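Hypothetical protein (Bacteroides uniformis ATCC 8492, PDB 4QRL) is of unknown function but has a lipocalin-like beta-barrel fold, a scaffold that in related proteins often holds small hydrophobic ligands. Local coordinates at residues A[93-98]-A[103-108]. Sequence-based numbering, arbitrary orientation.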
ATOM      1  N   LYS A  93      -1.725   6.552  -8.795  1.00 26.63           N
ATOM      2  CA  LYS A  93      -1.713   6.207 -10.206  1.00 26.90           C
ATOM      3  C   LYS A  93      -1.179   4.789 -10.306  1.00 28.00           C
ATOM      4  O   LYS A  93      -0.166   4.485  -9.684  1.00 26.85           O
ATOM      5  CB  LYS A  93      -0.845   7.183 -11.031  1.00 30.61           C
ATOM      6  CG  LYS A  93      -0.762   6.794 -12.516  1.00 53.19           C
ATOM      7  CD  LYS A  93      -0.746   7.992 -13.452  1.00 63.91           C
ATOM      8  CE  LYS A  93      -0.267   7.614 -14.828  1.00 76.97           C
ATOM      9  NZ  LYS A  93       1.214   7.513 -14.882  1.00 86.87           N
ATOM     10  N   VAL A  94      -1.859   3.920 -11.056  1.00 26.09           N
ATOM     11  CA  VAL A  94      -1.402   2.566 -11.310  1.00 25.79           C
ATOM     12  C   VAL A  94      -0.521   2.645 -12.557  1.00 30.56           C
ATOM     13  O   VAL A  94      -1.008   2.729 -13.704  1.00 32.52           O
ATOM     14  CB  VAL A  94      -2.548   1.531 -11.438  1.00 30.17           C
ATOM     15  CG1 VAL A  94      -1.993   0.132 -11.728  1.00 30.42           C
ATOM     16  CG2 VAL A  94      -3.396   1.513 -10.173  1.00 28.75           C
ATOM     17  N   GLU A  95       0.782   2.674 -12.320  1.00 26.62           N
ATOM     18  CA  GLU A  95       1.773   2.773 -13.396  1.00 27.72           C
ATOM     19  C   GLU A  95       1.961   1.438 -14.065  1.00 31.35           C
ATOM     20  O   GLU A  95       2.292   1.359 -15.256  1.00 31.10           O
ATOM     21  CB  GLU A  95       3.108   3.293 -12.838  1.00 29.25           C
ATOM     22  CG  GLU A  95       3.048   4.762 -12.430  1.00 32.94           C
ATOM     23  CD  GLU A  95       4.395   5.433 -12.271  1.00 39.61           C
ATOM     24  OE1 GLU A  95       5.411   4.728 -12.088  1.00 42.35           O
ATOM     25  OE2 GLU A  95       4.426   6.680 -12.306  1.00 33.44           O
ATOM     26  N   ASP A  96       1.784   0.363 -13.286  1.00 27.46           N
ATOM     27  CA  ASP A  96       1.928  -0.985 -13.816  1.00 28.03           C
ATOM     28  C   ASP A  96       1.120  -1.952 -13.031  1.00 29.41           C
ATOM     29  O   ASP A  96       1.102  -1.887 -11.796  1.00 28.45           O
ATOM     30  CB  ASP A  96       3.401  -1.462 -13.804  1.00 30.01           C
ATOM     31  CG  ASP A  96       3.568  -2.882 -14.319  1.00 37.80           C
ATOM     32  OD1 ASP A  96       3.413  -3.093 -15.540  1.00 41.84           O
ATOM     33  OD2 ASP A  96       3.807  -3.788 -13.496  1.00 38.99           O
ATOM     34  N   LEU A  97       0.434  -2.845 -13.751  1.00 27.24           N
ATOM     35  CA  LEU A  97      -0.278  -3.942 -13.142  1.00 26.16           C
ATOM     36  C   LEU A  97      -0.257  -5.142 -14.062  1.00 30.78           C
ATOM     37  O   LEU A  97      -0.715  -5.070 -15.199  1.00 30.80           O
ATOM     38  CB  LEU A  97      -1.719  -3.606 -12.717  1.00 26.13           C
ATOM     39  CG  LEU A  97      -2.602  -4.793 -12.247  1.00 29.10           C
ATOM     40  CD1 LEU A  97      -2.110  -5.386 -10.927  1.00 27.77           C
ATOM     41  CD2 LEU A  97      -4.076  -4.383 -12.147  1.00 32.87           C
ATOM     42  N   SER A  98       0.250  -6.252 -13.538  1.00 26.00           N
ATOM     43  CA  SER A  98       0.203  -7.567 -14.181  1.00 25.61           C
ATOM     44  C   SER A  98      -0.082  -8.532 -13.049  1.00 26.80           C
ATOM     45  O   SER A  98      -0.095  -8.107 -11.893  1.00 27.20           O
ATOM     46  CB  SER A  98       1.508  -7.874 -14.925  1.00 26.57           C
ATOM     47  OG  SER A  98       2.589  -8.118 -14.039  1.00 30.21           O
ATOM     48  N   ARG A 103       2.849  -1.378  -9.576  1.00 22.30           N
ATOM     49  CA  ARG A 103       3.594  -0.146  -9.381  0.65 23.28           C
ATOM     50  C   ARG A 103       2.592   0.987  -9.185  1.00 26.88           C
ATOM     51  O   ARG A 103       1.782   1.281 -10.091  1.00 26.96           O
ATOM     52  CB  ARG A 103       4.532   0.095 -10.582  0.65 26.78           C
ATOM     53  CG  ARG A 103       5.574   1.178 -10.389  0.65 34.91           C
ATOM     54  CD  ARG A 103       6.247   1.442 -11.721  0.65 36.09           C
ATOM     55  NE  ARG A 103       7.297   2.444 -11.620  0.65 36.85           N
ATOM     56  CZ  ARG A 103       8.584   2.166 -11.444  0.65 44.87           C
ATOM     57  NH1 ARG A 103       8.990   0.906 -11.340  0.65 37.28           N
ATOM     58  NH2 ARG A 103       9.475   3.143 -11.364  0.65 19.92           N
ATOM     59  N   LEU A 104       2.623   1.588  -7.990  1.00 24.61           N
ATOM     60  CA  LEU A 104       1.756   2.677  -7.580  1.00 24.50           C
ATOM     61  C   LEU A 104       2.561   3.976  -7.483  1.00 28.06           C
ATOM     62  O   LEU A 104       3.717   3.951  -7.074  1.00 29.48           O
ATOM     63  CB  LEU A 104       1.076   2.360  -6.231  1.00 23.47           C
ATOM     64  CG  LEU A 104       0.156   1.131  -6.181  1.00 25.99           C
ATOM     65  CD1 LEU A 104      -0.464   0.979  -4.798  1.00 25.70           C
ATOM     66  CD2 LEU A 104      -0.926   1.174  -7.279  1.00 26.86           C
ATOM     67  N   GLU A 105       1.962   5.091  -7.893  1.00 24.00           N
ATOM     68  CA  GLU A 105       2.631   6.386  -7.851  1.00 23.70           C
ATOM     69  C   GLU A 105       1.744   7.412  -7.184  1.00 26.91           C
ATOM     70  O   GLU A 105       0.570   7.504  -7.496  1.00 26.82           O
ATOM     71  CB  GLU A 105       3.019   6.810  -9.268  1.00 25.69           C
ATOM     72  CG  GLU A 105       3.821   8.105  -9.370  1.00 35.53           C
ATOM     73  CD  GLU A 105       2.979   9.357  -9.443  1.00 35.66           C
ATOM     74  OE1 GLU A 105       1.888   9.321 -10.059  1.00 37.73           O
ATOM     75  OE2 GLU A 105       3.393  10.367  -8.839  1.00 30.50           O
ATOM     76  N   TYR A 106       2.337   8.232  -6.296  1.00 26.62           N
ATOM     77  CA  TYR A 106       1.684   9.349  -5.638  1.00 27.26           C
ATOM     78  C   TYR A 106       2.714  10.462  -5.403  1.00 31.03           C
ATOM     79  O   TYR A 106       3.699  10.249  -4.685  1.00 29.78           O
ATOM     80  CB  TYR A 106       1.012   8.945  -4.328  1.00 29.07           C
ATOM     81  CG  TYR A 106       0.391  10.141  -3.626  1.00 32.44           C
ATOM     82  CD1 TYR A 106      -0.785  10.717  -4.095  1.00 35.08           C
ATOM     83  CD2 TYR A 106       1.016  10.734  -2.531  1.00 33.61           C
ATOM     84  CE1 TYR A 106      -1.328  11.848  -3.493  1.00 36.37           C
ATOM     85  CE2 TYR A 106       0.482  11.867  -1.921  1.00 35.42           C
ATOM     86  CZ  TYR A 106      -0.693  12.418  -2.403  1.00 43.91           C
ATOM     87  OH  TYR A 106      -1.235  13.532  -1.808  1.00 45.42           O
ATOM     88  N   GLU A 107       2.477  11.637  -6.029  1.00 28.37           N
ATOM     89  CA  GLU A 107       3.305  12.844  -5.944  1.00 28.14           C
ATOM     90  C   GLU A 107       4.796  12.491  -6.163  1.00 34.13           C
ATOM     91  O   GLU A 107       5.629  12.814  -5.329  1.00 34.62           O
ATOM     92  CB  GLU A 107       3.070  13.573  -4.593  1.00 28.81           C
ATOM     93  CG  GLU A 107       1.663  14.128  -4.469  1.00 34.79           C
ATOM     94  CD  GLU A 107       1.368  15.028  -3.286  1.00 46.90           C
ATOM     95  OE1 GLU A 107       2.199  15.109  -2.355  1.00 36.51           O
ATOM     96  OE2 GLU A 107       0.293  15.666  -3.299  1.00 43.87           O
ATOM     97  N   GLY A 108       5.089  11.779  -7.260  1.00 33.52           N
ATOM     98  CA  GLY A 108       6.446  11.385  -7.655  1.00 33.92           C
ATOM     99  C   GLY A 108       7.080  10.185  -6.958  1.00 37.41           C
ATOM    100  O   GLY A 108       8.134   9.708  -7.404  1.00 37.64           O
TER
HETATM  101  O   HOH W   1       8.165   5.411 -12.977  1.00 50.05           O
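Lys93 and Glu105 pair as antiparallel neighbours through two backbone hydrogen bonds. Lys93 N reaches Glu105 O at 2.8 Å, and Glu105 N returns to Lys93 O. Next comes the non-hydrogen-bonded pair Val94 and Leu104. Their side chains run alongside each other, Val94 CG2 3.8 Å from Leu104 CD2. This is the tightly packed face: Leu104 is buried, and Ile65, Phe92 and Phe113 also touch it. The register then slips by one residue. Glu95 N donates to Arg103 O at 2.8 Å, while Asp96 N makes only a weak bond to the same oxygen. Arg103 N closes the ladder on Asp96 O. The face carrying Lys93, Asp96, Arg103 and Glu105 is polar and lies on the solvent side. Glu95, at the bulge, points toward strand 103-106 and joins this side. In the conformer given, one of two, the extended Arg103 chain carries NE to Glu95 OE1 at 3.0 Å, a salt bridge. Glu95 OE1 meets the guanidinium at its edge, and the two flat groups are nearly coplanar. In this conformer a water links Glu95 OE1 to Arg103 NH2. Glu95 OE2 rests 3.3 Å from Glu105 CG. The bend of Glu105 at chi2 (-87°) turns its carboxylate to Gly108, whose N donates to Glu105 OE2 at 2.7 Å. Glu95 and Asp96 opposite Arg103 form a classic beta bulge, set in an antiparallel hairpin of the eight-stranded, lipocalin-like barrel.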